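LPS-assembly lipoprotein LptE (Acinetobacter baumannii, PDB 5TSE) probably works with LptD in assembling lipopolysaccharide at the surface of the outer membrane, and may bind lipopolysaccharide itself. Local coordinates at residues 46-60 against 71-84. Residues are numbered along the deposited sequence; the frame is centred on the assembly and turned at random.
Sequences NDAYVLRVLEYTPRR and LLRLTVTFQIEDRQ. With FMT (formic acid), chain D.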
loop_
_atom_site.group_PDB
_atom_site.type_symbol
_atom_site.label_atom_id
_atom_site.label_comp_id
_atom_site.label_asym_id
_atom_site.label_seq_id
_atom_site.Cartn_x
_atom_site.Cartn_y
_atom_site.Cartn_z
ATOM N N ASN A 46 -22.509 5.585 -8.337
ATOM C CA ASN A 46 -23.181 5.078 -7.139
ATOM C C ASN A 46 -23.060 3.548 -6.902
ATOM O O ASN A 46 -23.364 3.071 -5.809
ATOM C CB ASN A 46 -24.654 5.521 -7.145
ATOM C CG ASN A 46 -25.270 5.551 -5.752
ATOM O OD1 ASN A 46 -24.562 5.602 -4.737
ATOM N ND2 ASN A 46 -26.598 5.573 -5.698
ATOM N N ASP A 47 -22.616 2.795 -7.914
ATOM C CA ASP A 47 -22.420 1.327 -7.778
ATOM C C ASP A 47 -20.947 0.931 -7.518
ATOM O O ASP A 47 -20.642 -0.250 -7.312
ATOM C CB ASP A 47 -22.918 0.582 -9.023
ATOM C CG ASP A 47 -22.101 0.899 -10.265
ATOM O OD1 ASP A 47 -21.480 1.987 -10.323
ATOM O OD2 ASP A 47 -22.086 0.061 -11.187
ATOM N N ALA A 48 -20.045 1.912 -7.557
ATOM C CA ALA A 48 -18.609 1.669 -7.326
ATOM C C ALA A 48 -18.315 1.499 -5.853
ATOM O O ALA A 48 -19.004 2.058 -5.024
ATOM C CB ALA A 48 -17.785 2.821 -7.876
ATOM N N TYR A 49 -17.294 0.715 -5.530
ATOM C CA TYR A 49 -16.907 0.519 -4.141
ATOM C C TYR A 49 -15.849 1.559 -3.737
ATOM O O TYR A 49 -15.483 2.436 -4.525
ATOM C CB TYR A 49 -16.467 -0.936 -3.890
ATOM C CG TYR A 49 -17.628 -1.909 -3.986
ATOM C CD1 TYR A 49 -18.480 -2.111 -2.897
ATOM C CD2 TYR A 49 -17.893 -2.611 -5.167
ATOM C CE1 TYR A 49 -19.553 -2.985 -2.975
ATOM C CE2 TYR A 49 -18.964 -3.493 -5.250
ATOM C CZ TYR A 49 -19.790 -3.676 -4.151
ATOM O OH TYR A 49 -20.857 -4.539 -4.219
ATOM N N VAL A 50 -15.402 1.481 -2.490
ATOM C CA VAL A 50 -14.431 2.403 -1.977
ATOM C C VAL A 50 -13.322 1.651 -1.279
ATOM O O VAL A 50 -13.562 0.879 -0.359
ATOM C CB VAL A 50 -15.068 3.384 -0.966
ATOM C CG1 VAL A 50 -14.005 4.300 -0.360
ATOM C CG2 VAL A 50 -16.188 4.199 -1.627
ATOM N N LEU A 51 -12.102 1.899 -1.736
ATOM C CA LEU A 51 -10.912 1.321 -1.165
ATOM C C LEU A 51 -10.434 2.296 -0.111
ATOM O O LEU A 51 -9.788 3.294 -0.443
ATOM C CB LEU A 51 -9.860 1.135 -2.258
ATOM C CG LEU A 51 -8.453 0.720 -1.838
ATOM C CD1 LEU A 51 -8.476 -0.409 -0.828
ATOM C CD2 LEU A 51 -7.650 0.344 -3.076
ATOM N N ARG A 52 -10.788 2.026 1.150
ATOM C CA ARG A 52 -10.403 2.882 2.263
ATOM C C ARG A 52 -9.120 2.398 2.908
ATOM O O ARG A 52 -9.038 1.248 3.350
ATOM C CB ARG A 52 -11.511 2.968 3.331
ATOM C CG ARG A 52 -11.194 3.970 4.443
ATOM C CD ARG A 52 -12.430 4.483 5.182
ATOM N NE ARG A 52 -12.906 3.709 6.336
ATOM C CZ ARG A 52 -12.810 4.087 7.621
ATOM N NH1 ARG A 52 -13.295 3.294 8.575
ATOM N NH2 ARG A 52 -12.258 5.249 7.980
ATOM N N VAL A 53 -8.115 3.276 2.920
ATOM C CA VAL A 53 -6.856 3.020 3.584
ATOM C C VAL A 53 -7.065 3.675 4.913
ATOM O O VAL A 53 -7.116 4.889 4.982
ATOM C CB VAL A 53 -5.639 3.648 2.862
ATOM C CG1 VAL A 53 -4.415 3.662 3.770
ATOM C CG2 VAL A 53 -5.352 2.890 1.586
ATOM N N LEU A 54 -7.221 2.873 5.963
ATOM C CA LEU A 54 -7.446 3.415 7.309
ATOM C C LEU A 54 -6.163 3.880 7.972
ATOM O O LEU A 54 -6.166 4.856 8.734
ATOM C CB LEU A 54 -8.133 2.397 8.228
ATOM C CG LEU A 54 -9.555 1.970 7.858
ATOM C CD1 LEU A 54 -9.543 1.096 6.612
ATOM C CD2 LEU A 54 -10.214 1.241 9.027
ATOM N N GLU A 55 -5.077 3.165 7.697
ATOM C CA GLU A 55 -3.778 3.488 8.267
ATOM C C GLU A 55 -2.684 3.385 7.226
ATOM O O GLU A 55 -2.616 2.429 6.481
ATOM C CB GLU A 55 -3.459 2.550 9.430
ATOM C CG GLU A 55 -4.327 2.741 10.664
ATOM C CD GLU A 55 -4.085 4.070 11.368
ATOM O OE1 GLU A 55 -4.964 4.494 12.151
ATOM O OE2 GLU A 55 -3.024 4.698 11.139
ATOM N N TYR A 56 -1.850 4.408 7.192
ATOM C CA TYR A 56 -0.703 4.490 6.314
ATOM C C TYR A 56 0.378 4.864 7.301
ATOM O O TYR A 56 0.364 5.967 7.845
ATOM C CB TYR A 56 -0.924 5.580 5.276
ATOM C CG TYR A 56 0.241 5.867 4.359
ATOM C CD1 TYR A 56 1.199 6.808 4.700
ATOM C CD2 TYR A 56 0.361 5.229 3.136
ATOM C CE1 TYR A 56 2.251 7.094 3.849
ATOM C CE2 TYR A 56 1.415 5.500 2.282
ATOM C CZ TYR A 56 2.350 6.432 2.646
ATOM O OH TYR A 56 3.379 6.698 1.804
ATOM N N THR A 57 1.302 3.947 7.556
ATOM C CA THR A 57 2.340 4.197 8.545
ATOM C C THR A 57 3.750 3.895 8.015
ATOM O O THR A 57 4.100 2.727 7.837
ATOM C CB THR A 57 2.065 3.333 9.799
ATOM O OG1 THR A 57 0.697 3.504 10.210
ATOM C CG2 THR A 57 3.000 3.713 10.950
ATOM N N PRO A 58 4.539 4.945 7.711
ATOM C CA PRO A 58 5.913 4.730 7.279
ATOM C C PRO A 58 6.749 4.570 8.526
ATOM O O PRO A 58 6.330 5.010 9.587
ATOM C CB PRO A 58 6.281 6.019 6.551
ATOM C CG PRO A 58 5.400 7.055 7.151
ATOM C CD PRO A 58 4.168 6.371 7.677
ATOM N N ARG A 59 7.926 3.977 8.407
ATOM C CA ARG A 59 8.751 3.773 9.581
ATOM C C ARG A 59 10.207 3.627 9.152
ATOM O O ARG A 59 10.508 3.089 8.088
ATOM C CB ARG A 59 8.190 2.546 10.309
ATOM C CG ARG A 59 8.718 2.173 11.680
ATOM C CD ARG A 59 7.663 1.269 12.316
ATOM N NE ARG A 59 8.100 0.547 13.512
ATOM C CZ ARG A 59 8.470 -0.738 13.552
ATOM N NH1 ARG A 59 8.842 -1.270 14.711
ATOM N NH2 ARG A 59 8.468 -1.506 12.459
ATOM N N ARG A 60 11.100 4.185 9.952
ATOM C CA ARG A 60 12.521 4.119 9.692
ATOM C C ARG A 60 13.199 3.536 10.927
ATOM O O ARG A 60 13.546 4.269 11.846
ATOM C CB ARG A 60 13.066 5.512 9.366
ATOM C CG ARG A 60 14.559 5.553 9.066
ATOM C CD ARG A 60 15.006 6.973 8.773
ATOM N NE ARG A 60 16.398 7.016 8.333
ATOM C CZ ARG A 60 17.464 7.099 9.131
ATOM N NH1 ARG A 60 17.336 7.151 10.461
ATOM N NH2 ARG A 60 18.685 7.135 8.585
ATOM N N LEU A 71 16.306 0.195 8.288
ATOM C CA LEU A 71 15.191 -0.467 7.621
ATOM C C LEU A 71 14.021 0.495 7.382
ATOM O O LEU A 71 13.480 1.091 8.318
ATOM C CB LEU A 71 14.770 -1.711 8.405
ATOM C CG LEU A 71 13.614 -2.564 7.847
ATOM C CD1 LEU A 71 13.667 -3.993 8.338
ATOM C CD2 LEU A 71 12.242 -1.952 8.118
ATOM N N LEU A 72 13.645 0.626 6.110
ATOM C CA LEU A 72 12.584 1.520 5.678
ATOM C C LEU A 72 11.326 0.696 5.453
ATOM O O LEU A 72 11.276 -0.135 4.552
ATOM C CB LEU A 72 13.022 2.234 4.405
ATOM C CG LEU A 72 14.370 2.982 4.552
ATOM C CD1 LEU A 72 14.907 3.425 3.209
ATOM C CD2 LEU A 72 14.265 4.173 5.490
ATOM N N ARG A 73 10.321 0.904 6.291
ATOM C CA ARG A 73 9.091 0.150 6.174
ATOM C C ARG A 73 7.896 1.027 5.899
ATOM O O ARG A 73 7.869 2.183 6.296
ATOM C CB ARG A 73 8.823 -0.601 7.484
ATOM C CG ARG A 73 7.532 -1.423 7.505
ATOM C CD ARG A 73 7.341 -2.237 8.789
ATOM N NE ARG A 73 8.521 -3.033 9.081
ATOM C CZ ARG A 73 8.886 -4.136 8.426
ATOM N NH1 ARG A 73 8.180 -4.606 7.393
ATOM N NH2 ARG A 73 9.994 -4.766 8.795
ATOM N N LEU A 74 6.907 0.438 5.229
ATOM C CA LEU A 74 5.624 1.080 5.004
ATOM C C LEU A 74 4.570 0.029 5.315
ATOM O O LEU A 74 4.617 -1.084 4.812
ATOM C CB LEU A 74 5.474 1.626 3.583
ATOM C CG LEU A 74 4.175 2.398 3.294
ATOM C CD1 LEU A 74 3.830 3.398 4.392
ATOM C CD2 LEU A 74 4.272 3.105 1.946
ATOM N N THR A 75 3.633 0.388 6.177
ATOM C CA THR A 75 2.580 -0.521 6.591
ATOM C C THR A 75 1.229 0.105 6.281
ATOM O O THR A 75 1.023 1.284 6.545
ATOM C CB THR A 75 2.717 -0.784 8.093
ATOM O OG1 THR A 75 4.024 -1.338 8.337
ATOM C CG2 THR A 75 1.630 -1.719 8.596
ATOM N N VAL A 76 0.318 -0.671 5.708
ATOM C CA VAL A 76 -1.023 -0.151 5.371
ATOM C C VAL A 76 -2.150 -1.117 5.743
ATOM O O VAL A 76 -2.076 -2.310 5.459
ATOM C CB VAL A 76 -1.148 0.208 3.861
ATOM C CG1 VAL A 76 -2.593 0.503 3.478
ATOM C CG2 VAL A 76 -0.286 1.400 3.516
ATOM N N THR A 77 -3.183 -0.577 6.387
ATOM C CA THR A 77 -4.383 -1.332 6.742
ATOM C C THR A 77 -5.486 -0.758 5.865
ATOM O O THR A 77 -5.654 0.457 5.771
ATOM C CB THR A 77 -4.730 -1.219 8.237
ATOM O OG1 THR A 77 -3.650 -1.760 9.022
ATOM C CG2 THR A 77 -6.018 -1.985 8.566
ATOM N N PHE A 78 -6.223 -1.623 5.191
ATOM C CA PHE A 78 -7.289 -1.171 4.319
ATOM C C PHE A 78 -8.424 -2.182 4.249
ATOM O O PHE A 78 -8.236 -3.371 4.506
ATOM C CB PHE A 78 -6.739 -0.940 2.917
ATOM C CG PHE A 78 -6.393 -2.203 2.189
ATOM C CD1 PHE A 78 -5.157 -2.819 2.375
ATOM C CD2 PHE A 78 -7.303 -2.782 1.305
ATOM C CE1 PHE A 78 -4.839 -3.986 1.702
ATOM C CE2 PHE A 78 -6.988 -3.953 0.624
ATOM C CZ PHE A 78 -5.756 -4.557 0.825
ATOM N N GLN A 79 -9.596 -1.697 3.865
ATOM C CA GLN A 79 -10.764 -2.543 3.721
ATOM C C GLN A 79 -11.648 -1.946 2.652
ATOM O O GLN A 79 -11.682 -0.731 2.491
ATOM C CB GLN A 79 -11.526 -2.635 5.045
ATOM C CG GLN A 79 -12.197 -1.346 5.494
ATOM C CD GLN A 79 -12.765 -1.414 6.906
ATOM O OE1 GLN A 79 -12.587 -2.399 7.624
ATOM N NE2 GLN A 79 -13.452 -0.349 7.311
ATOM N N ILE A 80 -12.346 -2.793 1.910
ATOM C CA ILE A 80 -13.269 -2.301 0.902
ATOM C C ILE A 80 -14.596 -1.953 1.587
ATOM O O ILE A 80 -15.070 -2.676 2.466
ATOM C CB ILE A 80 -13.571 -3.336 -0.192
ATOM C CG1 ILE A 80 -12.290 -3.845 -0.853
ATOM C CG2 ILE A 80 -14.493 -2.731 -1.248
ATOM C CD1 ILE A 80 -11.520 -2.804 -1.622
ATOM N N GLU A 81 -15.177 -0.838 1.172
ATOM C CA GLU A 81 -16.468 -0.390 1.663
ATOM C C GLU A 81 -17.272 0.013 0.453
ATOM O O GLU A 81 -16.703 0.300 -0.600
ATOM C CB GLU A 81 -16.334 0.847 2.553
ATOM C CG GLU A 81 -15.566 0.654 3.848
ATOM C CD GLU A 81 -15.509 1.919 4.679
ATOM O OE1 GLU A 81 -16.016 2.972 4.226
ATOM O OE2 GLU A 81 -14.951 1.871 5.791
ATOM N N ASP A 82 -18.592 0.023 0.599
ATOM C CA ASP A 82 -19.466 0.494 -0.479
ATOM C C ASP A 82 -19.657 1.994 -0.248
ATOM O O ASP A 82 -19.194 2.535 0.755
ATOM C CB ASP A 82 -20.811 -0.258 -0.508
ATOM C CG ASP A 82 -21.628 -0.072 0.755
ATOM O OD1 ASP A 82 -21.392 0.901 1.495
ATOM O OD2 ASP A 82 -22.532 -0.896 0.999
ATOM N N ARG A 83 -20.371 2.656 -1.145
ATOM C CA ARG A 83 -20.586 4.101 -1.017
ATOM C C ARG A 83 -21.586 4.535 0.072
ATOM O O ARG A 83 -21.803 5.729 0.266
ATOM C CB ARG A 83 -20.931 4.692 -2.379
ATOM C CG ARG A 83 -19.761 4.562 -3.346
ATOM C CD ARG A 83 -20.119 5.051 -4.734
ATOM N NE ARG A 83 -20.569 6.434 -4.695
ATOM C CZ ARG A 83 -19.774 7.500 -4.699
ATOM N NH1 ARG A 83 -18.444 7.378 -4.740
ATOM N NH2 ARG A 83 -20.317 8.711 -4.649
ATOM N N GLN A 84 -22.171 3.573 0.783
ATOM C CA GLN A 84 -23.091 3.863 1.886
ATOM C C GLN A 84 -22.403 3.736 3.260
ATOM O O GLN A 84 -23.037 3.968 4.284
ATOM C CB GLN A 84 -24.344 2.980 1.817
ATOM C CG GLN A 84 -25.294 3.339 0.678
ATOM C CD GLN A 84 -24.769 3.004 -0.712
ATOM O OE1 GLN A 84 -24.059 2.007 -0.911
ATOM N NE2 GLN A 84 -25.158 3.816 -1.698
HETATM C C FMT D . -0.947 0.491 10.543
HETATM O O1 FMT D . -1.823 -0.261 10.152
HETATM O O2 FMT D . -0.294 1.226 9.651
HETATM O O HOH W 1 5.361 0.683 9.398
#
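Leu74 lays its CD1 methyl on the ring of Tyr56, 3.9 Å from the centroid and 13° off the ring normal, which identifies a CH-pi contact over one face. Both side chains turn CG anti to the backbone N (chi1 -176° in Leu74), and both methyls of Leu74 lie on the same side of the ring, CD1 over its centre and CD2 shifted toward the phenol end, 3.7 Å from Tyr56 OH. Farther along this apolar face, Val53 CG1 fits against Val76 CG1, and Leu51 CD1 sits in the angle between Phe78 and Ile80, 3.4 Å from Phe78 CD2 and 4.0 Å from Ile80 CD1.

The strands holding these side chains are antiparallel, with axes at 169°, and form the two arms of a beta hairpin. Their register slips by one at a classic beta bulge: Thr77 O accepts from Leu54 N at 2.9 Å and more weakly from Glu55 N. Leu54 CD1 packs there on Gln79 CG, while its CG lies over one face of the Arg52 guanidinium. On the opposite face of the sheet, which carries Arg52, Gln79 and Glu81, Glu81 OE2 is gripped twice, by a salt bridge from Arg52 NE (2.8 Å), arriving from above the carboxylate plane, and by Gln79 NE2 through the anti lone pair. Farther on, a formic acid, probably from the crystallisation liquor, accepts hydrogen bonds from the hydroxyls of Thr57 and Thr77, the latter through its O1, 2.6 Å from Thr77 OG1.

Both are interior strands of the mixed sheet. Strand 15-19 pairs beside 49-60, and strand 92-101 flanks 71-81, where Thr95 takes a hydrogen bond from Arg73. Helix 110-134 underlies the apolar face, with Val121 and Leu125 against Leu74, Leu125 also against Val76, and Ile133 against Leu51.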